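Local coordinates for UDP-glucose 6-dehydrogenase (Pyrobaculum islandicum, PDB 3VTF), which probably catalyses the NAD+-dependent oxidation of UDP-alpha-D-glucose to UDP-alpha-D-glucuronate, the single step of UDP-glucuronate biosynthesis, at residues Leu24-Gly28 and Ala91-Val95. Numbering follows the deposited sequence.
Sequences LSVLG and AEEAV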
loop_
_atom_site.group_PDB
_atom_site.type_symbol
_atom_site.label_atom_id
_atom_site.label_comp_id
_atom_site.label_asym_id
_atom_site.label_seq_id
_atom_site.Cartn_x
_atom_site.Cartn_y
_atom_site.Cartn_z
ATOM N N LEU A 24 -14.996 33.162 8.590
ATOM C CA LEU A 24 -14.175 32.444 7.620
ATOM C C LEU A 24 -14.715 32.718 6.257
ATOM O O LEU A 24 -15.953 32.705 6.008
ATOM C CB LEU A 24 -14.304 30.913 7.847
ATOM C CG LEU A 24 -14.024 30.458 9.270
ATOM C CD1 LEU A 24 -14.268 28.939 9.447
ATOM C CD2 LEU A 24 -12.605 30.860 9.793
ATOM N N SER A 25 -13.811 32.870 5.327
ATOM C CA SER A 25 -14.219 32.932 3.918
ATOM C C SER A 25 -13.698 31.711 3.149
ATOM O O SER A 25 -12.704 31.112 3.542
ATOM C CB SER A 25 -13.772 34.284 3.273
ATOM O OG SER A 25 -12.471 34.667 3.650
ATOM N N VAL A 26 -14.371 31.338 2.068
ATOM C CA VAL A 26 -13.902 30.274 1.198
ATOM C C VAL A 26 -13.909 30.777 -0.246
ATOM O O VAL A 26 -14.945 31.341 -0.690
ATOM C CB VAL A 26 -14.863 29.066 1.264
ATOM C CG1 VAL A 26 -14.342 27.962 0.350
ATOM C CG2 VAL A 26 -14.962 28.591 2.721
ATOM N N LEU A 27 -12.763 30.646 -0.949
ATOM C CA LEU A 27 -12.677 31.045 -2.388
ATOM C C LEU A 27 -12.562 29.790 -3.211
ATOM O O LEU A 27 -11.600 29.008 -3.061
ATOM C CB LEU A 27 -11.438 31.923 -2.634
ATOM C CG LEU A 27 -11.424 33.213 -1.801
ATOM C CD1 LEU A 27 -10.190 34.010 -2.270
ATOM C CD2 LEU A 27 -12.733 34.023 -2.092
ATOM N N GLY A 28 -13.528 29.583 -4.106
ATOM C CA GLY A 28 -13.521 28.419 -4.951
ATOM C C GLY A 28 -14.589 27.500 -4.408
ATOM O O GLY A 28 -14.460 26.910 -3.323
ATOM N N ALA A 91 -14.188 38.335 -4.514
ATOM C CA ALA A 91 -13.237 37.597 -3.605
ATOM C C ALA A 91 -12.763 38.547 -2.544
ATOM O O ALA A 91 -12.807 38.238 -1.343
ATOM C CB ALA A 91 -12.044 37.067 -4.406
ATOM N N GLU A 92 -12.400 39.767 -2.954
ATOM C CA GLU A 92 -11.822 40.740 -1.981
ATOM C C GLU A 92 -12.766 41.112 -0.875
ATOM O O GLU A 92 -12.373 41.249 0.308
ATOM C CB GLU A 92 -11.379 42.016 -2.712
ATOM C CG GLU A 92 -10.224 41.811 -3.675
ATOM C CD GLU A 92 -10.598 41.256 -5.059
ATOM O OE1 GLU A 92 -11.787 40.890 -5.388
ATOM O OE2 GLU A 92 -9.650 41.159 -5.873
ATOM N N GLU A 93 -14.049 41.250 -1.211
ATOM C CA GLU A 93 -15.004 41.572 -0.139
ATOM C C GLU A 93 -15.206 40.372 0.797
ATOM O O GLU A 93 -15.461 40.599 1.980
ATOM C CB GLU A 93 -16.368 41.952 -0.700
ATOM C CG GLU A 93 -16.400 43.277 -1.481
ATOM C CD GLU A 93 -17.646 43.318 -2.372
ATOM O OE1 GLU A 93 -18.783 43.228 -1.828
ATOM O OE2 GLU A 93 -17.493 43.323 -3.614
ATOM N N ALA A 94 -15.197 39.126 0.263
ATOM C CA ALA A 94 -15.306 37.929 1.168
ATOM C C ALA A 94 -14.156 37.956 2.171
ATOM O O ALA A 94 -14.337 37.818 3.391
ATOM C CB ALA A 94 -15.262 36.647 0.377
ATOM N N VAL A 95 -12.955 38.157 1.640
ATOM C CA VAL A 95 -11.762 38.213 2.488
ATOM C C VAL A 95 -11.872 39.324 3.555
ATOM O O VAL A 95 -11.553 39.114 4.777
ATOM C CB VAL A 95 -10.519 38.423 1.607
ATOM C CG1 VAL A 95 -9.292 38.567 2.465
ATOM C CG2 VAL A 95 -10.366 37.213 0.669
#
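Leu-27 reaches from the end of strand 23-27 to helix 91-96, where its two methyl groups straddle CB of Ala-91, CD2 at 3.9 Å and CD1 at 4.2 Å. CD2 of Leu-27 also approaches CB of Ala-94, and CD1 of Leu-27 approaches CG2 of Val-95, both at 4.4 Å. With CG anti to its own carbonyl carbon (chi1 -59°), CD1 continues anti to CA (chi2 -175°) while CD2 branches off, and the fork of the leucine is carried out to the helix. Two residues earlier on the same face, Ser-25 faces Ala-94: Ser-25 CB is 4.0 Å from Ala-94 CB. The carbonyl O of Ala-94 lies 3.6 Å from Ser-25 CB. The small side chains let the backbones come near, with CA of Ser-25 and CA of Ala-94 separated by 5.8 Å, while the axes of segments 24-27 and 91-95 are roughly antiparallel (157°).

The Ser-25 hydroxyl makes no hydrogen bond to the helix segment; it pairs instead with Thr-98 and Thr-101, and Thr-98 OG1 in turn bonds the carbonyl oxygens of Ala-94 and Val-95. Val-127 of helix 118-134 touches both Leu-27 and Val-95, while Tyr-50 touches Leu-27 and Ala-91. The contact thus seats a short helix on the parallel part of the mixed sheet in the Rossmann-type NAD-binding domain, where strand 23-27 lies between 46-50 and 100-103, with Leu-27 immediately before Gly-28 of the probable dinucleotide-binding glycine motif. Direct cohesion is by van der Waals contact, apolar around Leu-27, and the buried serine hydroxyl is linked to the helix's carbonyl oxygens indirectly, through Thr-98.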